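Phosphoacetylglucosamine mutase (Aspergillus lentulus, PDB 5O9X) catalyses the interconversion of the 6-phosphate and 1-phosphate of N-acetylglucosamine, a phosphomutase step on the route to UDP-N-acetylglucosamine. Local coordinates at residues A69-E74 / G508-V513; E74-K79 / D133-G138; D215-V220 / S252-C257; G258-K263 / A287-Y292. The protein carries 1 engineered substitution. One frame throughout, in Å; residues are numbered along the deposited sequence.

Overall arrangement
Segment 69-74 in domain I opens contact 1, which closes only at segment 508-513 and so ties domain I to the C-terminal domain. Contacts 2, 3 and 4 fall within that span, one after another. Contact 2 closes a short loop in domain I, joining strand 75-81 to the loop after strand 127-132. Contacts 3 and 4 follow within domain II. Contact 3 ties the loop after strand 212-215 to the loop before helix 259-265, and contact 4 packs that helix on strand 290-295. Contacts 1 and 2 share Glu74. Arg135 of contact 2 and Asn254 of contact 3 both bind backbone carbonyls of segment 69-74. Contacts 1 and 4 meet at the bound bisphosphate.

Contact 1: residues A69-E74 / G508-V513; sequences AHNPAE and GTEDAV. Engineered in segment 69-74: Ala69 (natural residue Ser). With G16 (1,6-di-O-phosphono-alpha-D-glucopyranose), chain B.
The contact lies in the active-site cleft of this alpha-D-phosphohexomutase, where the phosphoserine loop of domain I meets the phosphate-binding loop of the C-terminal domain across glucose 1,6-bisphosphate. His70 and Glu510 form the main link. The NE2 N-H of His70 points almost straight at Glu510 OE1, at 2.7 Å and 172°, and the oxygen lies in the ring plane. The carboxylate is met on its anti side, though tilted well out of the carboxylate plane, and its plane is turned 50° from the ring. On the same ring, ND1 donates to phosphate oxygen O2X of the ligand at 2.7 Å. The imidazole thus bridges carboxylate and phosphate through its two nitrogens, which fixes its rotation. Arg462 and Arg514 form salt bridges with the Glu510 carboxylate.

Asn71 makes the second link. Its ND2 reaches Thr509 O at 3.0 Å, approaching above the carbonyl plane, and also bonds Asp75. Its OD1 sits 3.1 Å above the His70 ring plane, toward the rim, and is bound by Arg33. At the other phosphate of the ligand, Gly508 N donates to O3P at 2.8 Å. Ala69 is an engineered replacement of the natural serine; its CB lies 3.1 Å from ligand O2X. Thr509 OG1, placed between its own N and carbonyl carbon (chi1 63°), donates to ligand O2P at 2.6 Å.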
loop_
_atom_site.group_PDB
_atom_site.type_symbol
_atom_site.label_atom_id
_atom_site.label_comp_id
_atom_site.label_asym_id
_atom_site.label_seq_id
_atom_site.Cartn_x
_atom_site.Cartn_y
_atom_site.Cartn_z
ATOM N N ALA A 69 -8.105 -3.919 -4.284
ATOM C CA ALA A 69 -6.609 -3.698 -4.517
ATOM C C ALA A 69 -5.947 -4.810 -5.371
ATOM O O ALA A 69 -6.296 -4.919 -6.545
ATOM C CB ALA A 69 -5.930 -3.569 -3.165
ATOM N N HIS A 70 -5.079 -5.696 -4.805
ATOM C CA HIS A 70 -4.418 -6.744 -5.593
ATOM C C HIS A 70 -5.330 -7.959 -5.867
ATOM O O HIS A 70 -4.983 -8.823 -6.720
ATOM C CB HIS A 70 -3.137 -7.304 -4.850
ATOM C CG HIS A 70 -3.428 -8.354 -3.837
ATOM N ND1 HIS A 70 -3.743 -8.041 -2.517
ATOM C CD2 HIS A 70 -3.478 -9.708 -3.926
ATOM C CE1 HIS A 70 -3.956 -9.163 -1.845
ATOM N NE2 HIS A 70 -3.801 -10.184 -2.682
ATOM N N ASN A 71 -6.445 -8.061 -5.124
ATOM C CA ASN A 71 -7.362 -9.248 -5.239
ATOM C C ASN A 71 -7.976 -9.476 -6.643
ATOM O O ASN A 71 -8.121 -8.523 -7.449
ATOM C CB ASN A 71 -8.512 -9.217 -4.215
ATOM C CG ASN A 71 -8.009 -9.450 -2.768
ATOM O OD1 ASN A 71 -6.970 -8.930 -2.377
ATOM N ND2 ASN A 71 -8.788 -10.201 -1.986
ATOM N N PRO A 72 -8.387 -10.733 -6.893
ATOM C CA PRO A 72 -9.022 -11.002 -8.207
ATOM C C PRO A 72 -10.310 -10.137 -8.333
ATOM O O PRO A 72 -10.880 -9.652 -7.309
ATOM C CB PRO A 72 -9.371 -12.531 -8.130
ATOM C CG PRO A 72 -8.309 -13.089 -7.139
ATOM C CD PRO A 72 -8.233 -11.999 -6.071
ATOM N N ALA A 73 -10.724 -9.915 -9.583
ATOM C CA ALA A 73 -11.860 -9.036 -9.952
ATOM C C ALA A 73 -13.167 -9.346 -9.221
ATOM O O ALA A 73 -13.948 -8.399 -9.027
ATOM C CB ALA A 73 -12.101 -9.115 -11.488
ATOM N N GLU A 74 -13.427 -10.614 -8.821
ATOM C CA GLU A 74 -14.728 -10.944 -8.212
ATOM C C GLU A 74 -14.813 -10.386 -6.779
ATOM O O GLU A 74 -15.895 -10.328 -6.177
ATOM C CB GLU A 74 -14.926 -12.473 -8.119
ATOM C CG GLU A 74 -13.952 -13.129 -7.116
ATOM C CD GLU A 74 -14.132 -14.656 -6.977
ATOM O OE1 GLU A 74 -15.143 -15.208 -7.471
ATOM O OE2 GLU A 74 -13.257 -15.286 -6.355
ATOM N N GLY A 508 -4.567 -11.849 5.687
ATOM C CA GLY A 508 -5.691 -10.981 6.119
ATOM C C GLY A 508 -6.355 -10.290 4.975
ATOM O O GLY A 508 -7.133 -9.304 5.206
ATOM N N THR A 509 -6.073 -10.724 3.722
ATOM C CA THR A 509 -6.783 -10.131 2.554
ATOM C C THR A 509 -7.530 -11.209 1.718
ATOM O O THR A 509 -8.405 -10.866 0.906
ATOM C CB THR A 509 -5.865 -9.331 1.592
ATOM O OG1 THR A 509 -4.872 -10.213 1.014
ATOM C CG2 THR A 509 -5.172 -8.160 2.282
ATOM N N GLU A 510 -7.109 -12.486 1.840
ATOM C CA GLU A 510 -7.637 -13.615 1.132
ATOM C C GLU A 510 -7.740 -14.788 2.082
ATOM O O GLU A 510 -7.027 -14.831 3.095
ATOM C CB GLU A 510 -6.623 -14.055 0.044
ATOM C CG GLU A 510 -6.424 -13.007 -1.001
ATOM C CD GLU A 510 -5.346 -13.470 -1.971
ATOM O OE1 GLU A 510 -4.284 -12.792 -2.163
ATOM O OE2 GLU A 510 -5.600 -14.561 -2.482
ATOM N N ASP A 511 -8.615 -15.745 1.741
ATOM C CA ASP A 511 -8.710 -16.962 2.497
ATOM C C ASP A 511 -7.575 -17.973 2.121
ATOM O O ASP A 511 -7.754 -18.928 1.331
ATOM C CB ASP A 511 -10.086 -17.598 2.260
ATOM C CG ASP A 511 -10.360 -18.734 3.258
ATOM O OD1 ASP A 511 -9.525 -18.967 4.171
ATOM O OD2 ASP A 511 -11.397 -19.392 3.125
ATOM N N ALA A 512 -6.365 -17.743 2.631
ATOM C CA ALA A 512 -5.257 -18.655 2.418
ATOM C C ALA A 512 -4.246 -18.461 3.537
ATOM O O ALA A 512 -4.313 -17.458 4.281
ATOM C CB ALA A 512 -4.559 -18.303 1.112
ATOM N N VAL A 513 -3.304 -19.428 3.620
ATOM C CA VAL A 513 -2.087 -19.262 4.370
ATOM C C VAL A 513 -0.965 -19.023 3.338
ATOM O O VAL A 513 -0.808 -19.826 2.379
ATOM C CB VAL A 513 -1.791 -20.509 5.253
ATOM C CG1 VAL A 513 -0.419 -20.431 5.950
ATOM C CG2 VAL A 513 -2.838 -20.471 6.380
HETATM C C1 G16 B . -2.727 -5.307 1.425
HETATM C C2 G16 B . -1.975 -4.480 2.463
HETATM C C3 G16 B . -0.448 -4.801 2.399
HETATM C C4 G16 B . -0.117 -6.275 2.554
HETATM C C5 G16 B . -0.889 -7.043 1.489
HETATM C C6 G16 B . -0.905 -8.542 1.678
HETATM O O1 G16 B . -2.271 -4.937 0.120
HETATM O O2 G16 B . -2.204 -3.041 2.350
HETATM O O3 G16 B . 0.168 -3.990 3.318
HETATM O O4 G16 B . 1.326 -6.621 2.374
HETATM O O5 G16 B . -2.310 -6.777 1.564
HETATM O O6 G16 B . -1.537 -8.810 3.010
HETATM P P G16 B . -1.796 -10.349 3.449
HETATM O O1P G16 B . -0.479 -11.141 3.276
HETATM O O2P G16 B . -2.854 -10.943 2.489
HETATM O O3P G16 B . -2.388 -10.348 4.875
HETATM P "P'" G16 B . -3.267 -4.331 -1.032
HETATM O O1X G16 B . -4.329 -3.449 -0.323
HETATM O O2X G16 B . -4.041 -5.543 -1.645
HETATM O O3X G16 B . -2.426 -3.733 -2.107
#

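Contact 2: residues E74-K79 / D133-G138; sequences EDNGVK and DTRASG
Arg135 reaches across to the backbone of Asp75, with NH1 donating to Asp75 O at 2.9 Å. The bond is bent, 147° at the hydrogen, and the donor stands above the carbonyl plane. Beside it, Asn76 ND2 donates to Ser137 OG at 3.0 Å, with the hydroxyl oxygen close to the amide plane. Asp133 holds the arginine from its own side: OD2 takes NE through its syn lone pair at 2.9 Å in a salt bridge. OD1 accepts from Arg135 N, an Asx turn. These bonds fix the rotation of the guanidinium and set its direction. NH2 donates to Asn71 O, and NH1 has a second acceptor in Pro72 O.

The contact joins strand 75-81 of the domain I sheet to the loop that leads from strand 127-132 into helix 138-151. That loop turns as a type I beta turn from Arg135 to Gly138. Two waters bridge the segments. Water 1 links Asp75 O with Ser137 OG. Water 2 accepts from Asn76 ND2 and lies 2.8 Å from Asp133 OD1, to which it probably donates. In the packing around these bonds, the extended arginine chain crosses the Asn76 amide, bringing CD of Arg135 to 3.5 Å from Asn76 OD1. Asn76 OD1 also accepts from Gly77 N.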
loop_
_atom_site.group_PDB
_atom_site.type_symbol
_atom_site.label_atom_id
_atom_site.label_comp_id
_atom_site.label_asym_id
_atom_site.label_seq_id
_atom_site.Cartn_x
_atom_site.Cartn_y
_atom_site.Cartn_z
ATOM N N GLU A 74 -13.427 -10.614 -8.821
ATOM C CA GLU A 74 -14.728 -10.944 -8.212
ATOM C C GLU A 74 -14.813 -10.386 -6.779
ATOM O O GLU A 74 -15.895 -10.328 -6.177
ATOM C CB GLU A 74 -14.926 -12.473 -8.119
ATOM C CG GLU A 74 -13.952 -13.129 -7.116
ATOM C CD GLU A 74 -14.132 -14.656 -6.977
ATOM O OE1 GLU A 74 -15.143 -15.208 -7.471
ATOM O OE2 GLU A 74 -13.257 -15.286 -6.355
ATOM N N ASP A 75 -13.692 -9.962 -6.221
ATOM C CA ASP A 75 -13.714 -9.405 -4.824
ATOM C C ASP A 75 -13.972 -7.896 -4.834
ATOM O O ASP A 75 -13.799 -7.199 -5.848
ATOM C CB ASP A 75 -12.381 -9.634 -4.108
ATOM C CG ASP A 75 -12.131 -11.112 -3.753
ATOM O OD1 ASP A 75 -13.073 -11.949 -3.878
ATOM O OD2 ASP A 75 -10.996 -11.442 -3.317
ATOM N N ASN A 76 -14.370 -7.360 -3.679
ATOM C CA ASN A 76 -14.282 -5.948 -3.438
ATOM C C ASN A 76 -14.041 -5.754 -1.948
ATOM O O ASN A 76 -13.804 -6.762 -1.211
ATOM C CB ASN A 76 -15.510 -5.151 -3.977
ATOM C CG ASN A 76 -15.097 -3.759 -4.484
ATOM O OD1 ASN A 76 -14.079 -3.228 -4.020
ATOM N ND2 ASN A 76 -15.844 -3.171 -5.485
ATOM N N GLY A 77 -13.978 -4.521 -1.503
ATOM C CA GLY A 77 -13.657 -4.289 -0.109
ATOM C C GLY A 77 -13.778 -2.844 0.201
ATOM O O GLY A 77 -14.067 -1.993 -0.662
ATOM N N VAL A 78 -13.545 -2.509 1.453
ATOM C CA VAL A 78 -13.758 -1.096 1.864
ATOM C C VAL A 78 -12.759 -0.779 2.916
ATOM O O VAL A 78 -12.779 -1.445 3.987
ATOM C CB VAL A 78 -15.142 -0.821 2.531
ATOM C CG1 VAL A 78 -15.528 0.601 2.343
ATOM C CG2 VAL A 78 -16.231 -1.658 1.970
ATOM N N LYS A 79 -11.886 0.177 2.558
ATOM C CA LYS A 79 -10.841 0.793 3.416
ATOM C C LYS A 79 -11.163 2.176 4.013
ATOM O O LYS A 79 -11.492 3.115 3.246
ATOM C CB LYS A 79 -9.626 1.017 2.551
ATOM C CG LYS A 79 -8.409 0.919 3.426
ATOM C CD LYS A 79 -7.136 0.983 2.639
ATOM C CE LYS A 79 -6.807 2.416 2.318
ATOM N NZ LYS A 79 -5.462 2.392 1.694
ATOM N N ASP A 133 -12.337 1.890 -7.184
ATOM C CA ASP A 133 -11.556 1.494 -8.360
ATOM C C ASP A 133 -12.613 1.010 -9.431
ATOM O O ASP A 133 -13.798 1.317 -9.288
ATOM C CB ASP A 133 -10.478 0.419 -7.999
ATOM C CG ASP A 133 -11.083 -0.899 -7.557
ATOM O OD1 ASP A 133 -12.333 -1.087 -7.664
ATOM O OD2 ASP A 133 -10.292 -1.792 -7.091
ATOM N N THR A 134 -12.174 0.260 -10.454
ATOM C CA THR A 134 -12.992 -0.037 -11.617
ATOM C C THR A 134 -13.878 -1.280 -11.452
ATOM O O THR A 134 -14.534 -1.668 -12.426
ATOM C CB THR A 134 -12.137 -0.195 -12.901
ATOM O OG1 THR A 134 -11.122 -1.207 -12.666
ATOM C CG2 THR A 134 -11.495 1.163 -13.299
ATOM N N ARG A 135 -13.825 -1.922 -10.254
ATOM C CA ARG A 135 -14.414 -3.233 -10.083
ATOM C C ARG A 135 -15.957 -3.180 -10.405
ATOM O O ARG A 135 -16.578 -2.163 -10.191
ATOM C CB ARG A 135 -14.211 -3.760 -8.653
ATOM C CG ARG A 135 -12.747 -4.283 -8.383
ATOM C CD ARG A 135 -12.468 -4.377 -6.879
ATOM N NE ARG A 135 -10.989 -4.565 -6.826
ATOM C CZ ARG A 135 -10.429 -5.777 -6.957
ATOM N NH1 ARG A 135 -11.183 -6.916 -7.004
ATOM N NH2 ARG A 135 -9.099 -5.882 -7.022
ATOM N N ALA A 136 -16.508 -4.276 -10.904
ATOM C CA ALA A 136 -17.896 -4.247 -11.431
ATOM C C ALA A 136 -18.886 -3.931 -10.320
ATOM O O ALA A 136 -19.900 -3.210 -10.545
ATOM C CB ALA A 136 -18.224 -5.575 -12.009
ATOM N N SER A 137 -18.604 -4.446 -9.132
ATOM C CA SER A 137 -19.494 -4.195 -7.968
ATOM C C SER A 137 -19.398 -2.830 -7.347
ATOM O O SER A 137 -20.166 -2.539 -6.401
ATOM C CB SER A 137 -19.188 -5.203 -6.833
ATOM O OG SER A 137 -17.799 -5.162 -6.463
ATOM N N GLY A 138 -18.461 -1.978 -7.762
ATOM C CA GLY A 138 -18.292 -0.741 -7.021
ATOM C C GLY A 138 -19.473 0.223 -6.994
ATOM O O GLY A 138 -19.759 0.872 -5.959
HETATM O O HOH W 1 -16.330 -6.759 -7.872
HETATM O O HOH W 2 -14.884 -0.785 -6.581
#

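Contact 3: residues D215-V220 / S252-C257; sequences DCANGV and SLNFEC
Asn254 N donates to Ala217 O at 2.9 Å and 169°, joining a type I' turn from Cys216 to Gly219 to a type II turn from Ser252 to Phe255. Leu253 CA adds a CA-H...O contact to the same carbonyl oxygen, at 3.5 Å. Cys257 packs alongside. Its SG, set between the backbone N and carbonyl carbon (chi1 62°), lies 3.7 Å from Ala217 CA. Its CB packs against the Asp215 carboxylate, 3.4 Å from OD1. Asp215 OD1 accepts from Ala217 N in an Asx turn, while its OD2 is bound by Ser282 OG and Gly258 N. Both carboxylate oxygens are therefore hydrogen-bonded, OD1 also to Asn244 ND2.

Leucine packing closes the other end. The side chain of Leu253 begins away from the turn, but its CD1 bends back to 3.4 Å from Gly219 CA and also touches Asn218 O. Asn254 points its CB away too, yet its OD1 comes to 3.7 Å from Ala217 CB. The loop after strand 212-215 thus packs turn against turn on the loop that leads into helix 259-265 of the domain II alpha/beta fold, and Asn254 ND2 links this pair to domain I by donating to Ala69 O and Asn71 O.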
loop_
_atom_site.group_PDB
_atom_site.type_symbol
_atom_site.label_atom_id
_atom_site.label_comp_id
_atom_site.label_asym_id
_atom_site.label_seq_id
_atom_site.Cartn_x
_atom_site.Cartn_y
_atom_site.Cartn_z
ATOM N N ASP A 215 3.021 -1.533 -16.923
ATOM C CA ASP A 215 1.833 -2.429 -16.885
ATOM C C ASP A 215 0.907 -1.909 -15.832
ATOM O O ASP A 215 1.243 -1.904 -14.635
ATOM C CB ASP A 215 2.334 -3.847 -16.579
ATOM C CG ASP A 215 1.297 -4.759 -15.948
ATOM O OD1 ASP A 215 0.085 -4.591 -16.241
ATOM O OD2 ASP A 215 1.745 -5.684 -15.165
ATOM N N CYS A 216 -0.318 -1.552 -16.228
ATOM C CA CYS A 216 -1.238 -0.856 -15.311
ATOM C C CYS A 216 -2.383 -1.779 -14.838
ATOM O O CYS A 216 -3.450 -1.303 -14.300
ATOM C CB CYS A 216 -1.796 0.452 -15.908
ATOM S SG CYS A 216 -0.507 1.694 -16.185
ATOM N N ALA A 217 -2.113 -3.077 -14.952
ATOM C CA ALA A 217 -2.960 -4.098 -14.303
ATOM C C ALA A 217 -4.409 -4.091 -14.782
ATOM O O ALA A 217 -5.325 -4.695 -14.137
ATOM C CB ALA A 217 -2.867 -3.964 -12.722
ATOM N N ASN A 218 -4.643 -3.427 -15.932
ATOM C CA ASN A 218 -6.050 -3.157 -16.476
ATOM C C ASN A 218 -6.937 -2.460 -15.435
ATOM O O ASN A 218 -8.164 -2.708 -15.372
ATOM C CB ASN A 218 -6.714 -4.464 -16.945
ATOM C CG ASN A 218 -5.915 -5.145 -18.037
ATOM O OD1 ASN A 218 -5.500 -6.381 -17.927
ATOM N ND2 ASN A 218 -5.619 -4.380 -19.048
ATOM N N GLY A 219 -6.299 -1.655 -14.553
ATOM C CA GLY A 219 -7.023 -0.932 -13.502
ATOM C C GLY A 219 -7.035 0.574 -13.689
ATOM O O GLY A 219 -6.475 1.093 -14.662
ATOM N N VAL A 220 -7.578 1.267 -12.667
ATOM C CA VAL A 220 -7.774 2.695 -12.627
ATOM C C VAL A 220 -6.408 3.420 -12.755
ATOM O O VAL A 220 -6.361 4.509 -13.309
ATOM C CB VAL A 220 -8.456 3.140 -11.295
ATOM C CG1 VAL A 220 -7.643 2.764 -10.048
ATOM C CG2 VAL A 220 -8.891 4.587 -11.413
ATOM N N SER A 252 -10.494 -8.493 -16.759
ATOM C CA SER A 252 -9.048 -8.223 -16.995
ATOM C C SER A 252 -8.250 -7.675 -15.805
ATOM O O SER A 252 -7.018 -7.656 -15.902
ATOM C CB SER A 252 -8.910 -7.214 -18.143
ATOM O OG SER A 252 -9.341 -7.902 -19.309
ATOM N N LEU A 253 -8.932 -7.229 -14.752
ATOM C CA LEU A 253 -8.301 -6.497 -13.673
ATOM C C LEU A 253 -7.363 -7.463 -12.926
ATOM O O LEU A 253 -7.811 -8.535 -12.464
ATOM C CB LEU A 253 -9.378 -5.987 -12.706
ATOM C CG LEU A 253 -8.792 -5.133 -11.540
ATOM C CD1 LEU A 253 -8.152 -3.815 -12.063
ATOM C CD2 LEU A 253 -9.928 -4.827 -10.549
ATOM N N ASN A 254 -6.074 -7.098 -12.784
ATOM C CA ASN A 254 -5.065 -7.987 -12.091
ATOM C C ASN A 254 -4.927 -9.379 -12.733
ATOM O O ASN A 254 -4.524 -10.352 -12.070
ATOM C CB ASN A 254 -5.373 -8.145 -10.563
ATOM C CG ASN A 254 -5.323 -6.799 -9.823
ATOM O OD1 ASN A 254 -4.417 -5.962 -10.067
ATOM N ND2 ASN A 254 -6.241 -6.607 -8.831
ATOM N N PHE A 255 -5.269 -9.486 -14.029
ATOM C CA PHE A 255 -5.411 -10.828 -14.608
ATOM C C PHE A 255 -4.252 -11.090 -15.487
ATOM O O PHE A 255 -4.092 -10.416 -16.478
ATOM C CB PHE A 255 -6.780 -11.045 -15.346
ATOM C CG PHE A 255 -6.871 -12.418 -16.014
ATOM C CD1 PHE A 255 -7.137 -13.574 -15.249
ATOM C CD2 PHE A 255 -6.622 -12.546 -17.382
ATOM C CE1 PHE A 255 -7.176 -14.838 -15.882
ATOM C CE2 PHE A 255 -6.639 -13.789 -18.009
ATOM C CZ PHE A 255 -6.896 -14.937 -17.246
ATOM N N GLU A 256 -3.379 -12.018 -15.088
ATOM C CA GLU A 256 -2.126 -12.274 -15.836
ATOM C C GLU A 256 -1.238 -11.032 -16.046
ATOM O O GLU A 256 -0.439 -10.951 -17.022
ATOM C CB GLU A 256 -2.392 -13.022 -17.128
ATOM C CG GLU A 256 -3.215 -14.278 -16.809
ATOM C CD GLU A 256 -3.248 -15.270 -17.977
ATOM O OE1 GLU A 256 -3.175 -14.843 -19.135
ATOM O OE2 GLU A 256 -3.356 -16.465 -17.728
ATOM N N CYS A 257 -1.387 -10.069 -15.140
ATOM C CA CYS A 257 -0.550 -8.846 -15.188
ATOM C C CYS A 257 -0.761 -8.114 -13.845
ATOM O O CYS A 257 -1.617 -8.538 -13.019
ATOM C CB CYS A 257 -0.899 -7.890 -16.354
ATOM S SG CYS A 257 -2.597 -7.238 -16.282
#

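Contact 4: residues G258-K263 / A287-Y292; sequences GADYVK and ADRILY. Unlike the reference sequence in segment 287-292: Leu291 (reference Val). With G16 (1,6-di-O-phosphono-alpha-D-glucopyranose), chain B.
Arg289 lines the pocket that holds a phosphate of glucose 1,6-bisphosphate, and Asp260 at the start of helix 259-265 lies beside it. The two side chains run side by side and point the same way, their planar ends turned 76° apart. Asp260 OD1 meets Arg289 NH1 at 3.4 Å, a salt bridge whose hydrogen bond is weak. The other edges of the guanidinium serve the ligand: NE donates to O3X at 3.0 Å, and NH2 to the bridging oxygen O1 at 3.2 Å. The arginine is fully extended beyond CG, which carries its charge from the loop before strand 290-295 to the phosphate.

Behind this site, the helix of domain II lies on strand 290-295 of its mixed sheet. Gly258 is the N-cap. Leu291, which differs from the reference sequence, sends CD2 against Ala259 CB at 3.9 Å and also against Val262 CG1. Ala259 CB also touches Arg289 CB, at 4.0 Å.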
loop_
_atom_site.group_PDB
_atom_site.type_symbol
_atom_site.label_atom_id
_atom_site.label_comp_id
_atom_site.label_asym_id
_atom_site.label_seq_id
_atom_site.Cartn_x
_atom_site.Cartn_y
_atom_site.Cartn_z
ATOM N N GLY A 258 0.007 -7.046 -13.638
ATOM C CA GLY A 258 -0.124 -6.284 -12.359
ATOM C C GLY A 258 1.030 -6.732 -11.424
ATOM O O GLY A 258 1.577 -7.810 -11.573
ATOM N N ALA A 259 1.324 -5.912 -10.423
ATOM C CA ALA A 259 2.522 -6.102 -9.534
ATOM C C ALA A 259 2.343 -7.405 -8.815
ATOM O O ALA A 259 3.295 -8.049 -8.518
ATOM C CB ALA A 259 2.582 -4.967 -8.492
ATOM N N ASP A 260 1.118 -7.765 -8.425
ATOM C CA ASP A 260 1.006 -9.025 -7.607
ATOM C C ASP A 260 1.332 -10.312 -8.425
ATOM O O ASP A 260 2.045 -11.228 -8.006
ATOM C CB ASP A 260 -0.423 -9.147 -7.015
ATOM C CG ASP A 260 -0.549 -10.412 -6.186
ATOM O OD1 ASP A 260 0.173 -10.518 -5.155
ATOM O OD2 ASP A 260 -1.310 -11.341 -6.612
ATOM N N TYR A 261 0.894 -10.312 -9.697
ATOM C CA TYR A 261 1.248 -11.375 -10.607
ATOM C C TYR A 261 2.806 -11.429 -10.759
ATOM O O TYR A 261 3.416 -12.507 -10.623
ATOM C CB TYR A 261 0.549 -11.172 -12.004
ATOM C CG TYR A 261 0.999 -12.256 -13.023
ATOM C CD1 TYR A 261 0.208 -13.423 -13.239
ATOM C CD2 TYR A 261 2.171 -12.106 -13.745
ATOM C CE1 TYR A 261 0.576 -14.418 -14.162
ATOM C CE2 TYR A 261 2.589 -13.116 -14.611
ATOM C CZ TYR A 261 1.755 -14.243 -14.826
ATOM O OH TYR A 261 2.188 -15.198 -15.708
ATOM N N VAL A 262 3.449 -10.291 -11.043
ATOM C CA VAL A 262 4.881 -10.290 -11.310
ATOM C C VAL A 262 5.660 -10.776 -10.071
ATOM O O VAL A 262 6.589 -11.587 -10.168
ATOM C CB VAL A 262 5.297 -8.888 -11.778
ATOM C CG1 VAL A 262 6.826 -8.776 -11.927
ATOM C CG2 VAL A 262 4.708 -8.629 -13.204
ATOM N N LYS A 263 5.317 -10.215 -8.914
ATOM C CA LYS A 263 6.020 -10.585 -7.678
ATOM C C LYS A 263 5.809 -12.065 -7.264
ATOM O O LYS A 263 6.787 -12.716 -6.850
ATOM C CB LYS A 263 5.536 -9.632 -6.587
ATOM C CG LYS A 263 6.076 -9.991 -5.153
ATOM C CD LYS A 263 7.606 -9.806 -4.999
ATOM C CE LYS A 263 8.087 -10.297 -3.641
ATOM N NZ LYS A 263 9.598 -10.357 -3.621
ATOM N N ALA A 287 -3.532 0.869 -8.014
ATOM C CA ALA A 287 -2.276 1.638 -8.143
ATOM C C ALA A 287 -1.675 1.999 -6.752
ATOM O O ALA A 287 -1.242 3.136 -6.505
ATOM C CB ALA A 287 -2.469 2.892 -9.007
ATOM N N ASP A 288 -1.624 0.996 -5.876
ATOM C CA ASP A 288 -0.961 1.249 -4.648
ATOM C C ASP A 288 0.207 0.301 -4.350
ATOM O O ASP A 288 0.696 0.212 -3.207
ATOM C CB ASP A 288 -1.983 1.300 -3.513
ATOM C CG ASP A 288 -1.515 2.257 -2.399
ATOM O OD1 ASP A 288 -0.666 3.165 -2.666
ATOM O OD2 ASP A 288 -1.924 2.015 -1.295
ATOM N N ARG A 289 0.646 -0.389 -5.386
ATOM C CA ARG A 289 1.903 -1.176 -5.354
ATOM C C ARG A 289 2.623 -0.881 -6.651
ATOM O O ARG A 289 1.968 -0.755 -7.706
ATOM C CB ARG A 289 1.600 -2.681 -5.370
ATOM C CG ARG A 289 0.917 -3.174 -4.107
ATOM C CD ARG A 289 0.759 -4.700 -4.249
ATOM N NE ARG A 289 -0.069 -5.234 -3.145
ATOM C CZ ARG A 289 -0.192 -6.532 -2.898
ATOM N NH1 ARG A 289 0.422 -7.409 -3.683
ATOM N NH2 ARG A 289 -0.983 -6.973 -1.944
ATOM N N ILE A 290 3.962 -0.848 -6.589
ATOM C CA ILE A 290 4.735 -0.844 -7.844
ATOM C C ILE A 290 5.948 -1.778 -7.684
ATOM O O ILE A 290 6.597 -1.754 -6.645
ATOM C CB ILE A 290 5.184 0.545 -8.236
ATOM C CG1 ILE A 290 5.926 0.514 -9.609
ATOM C CG2 ILE A 290 5.906 1.262 -7.096
ATOM C CD1 ILE A 290 6.050 1.871 -10.218
ATOM N N LEU A 291 6.212 -2.608 -8.679
ATOM C CA LEU A 291 7.607 -3.038 -8.905
ATOM C C LEU A 291 8.167 -2.920 -10.219
ATOM O O LEU A 291 7.450 -2.710 -11.150
ATOM C CB LEU A 291 7.917 -4.395 -8.499
ATOM C CG LEU A 291 7.186 -5.595 -8.494
ATOM C CD1 LEU A 291 6.791 -5.180 -7.061
ATOM C CD2 LEU A 291 6.276 -5.567 -9.705
ATOM N N TYR A 292 9.477 -3.049 -10.270
ATOM C CA TYR A 292 10.213 -2.840 -11.507
ATOM C C TYR A 292 10.800 -4.157 -11.925
ATOM O O TYR A 292 10.989 -5.041 -11.077
ATOM C CB TYR A 292 11.424 -1.853 -11.178
ATOM C CG TYR A 292 11.088 -0.385 -11.545
ATOM C CD1 TYR A 292 10.252 0.394 -10.680
ATOM C CD2 TYR A 292 11.570 0.175 -12.742
ATOM C CE1 TYR A 292 9.911 1.733 -10.995
ATOM C CE2 TYR A 292 11.296 1.545 -13.075
ATOM C CZ TYR A 292 10.445 2.299 -12.198
ATOM O OH TYR A 292 10.181 3.642 -12.440
HETATM C C1 G16 B . -2.727 -5.307 1.425
HETATM C C2 G16 B . -1.975 -4.480 2.463
HETATM C C3 G16 B . -0.448 -4.801 2.399
HETATM C C4 G16 B . -0.117 -6.275 2.554
HETATM C C5 G16 B . -0.889 -7.043 1.489
HETATM C C6 G16 B . -0.905 -8.542 1.678
HETATM O O1 G16 B . -2.271 -4.937 0.120
HETATM O O2 G16 B . -2.204 -3.041 2.350
HETATM O O3 G16 B . 0.168 -3.990 3.318
HETATM O O4 G16 B . 1.326 -6.621 2.374
HETATM O O5 G16 B . -2.310 -6.777 1.564
HETATM O O6 G16 B . -1.537 -8.810 3.010
HETATM P P G16 B . -1.796 -10.349 3.449
HETATM O O1P G16 B . -0.479 -11.141 3.276
HETATM O O2P G16 B . -2.854 -10.943 2.489
HETATM O O3P G16 B . -2.388 -10.348 4.875
HETATM P "P'" G16 B . -3.267 -4.331 -1.032
HETATM O O1X G16 B . -4.329 -3.449 -0.323
HETATM O O2X G16 B . -4.041 -5.543 -1.645
HETATM O O3X G16 B . -2.426 -3.733 -2.107
#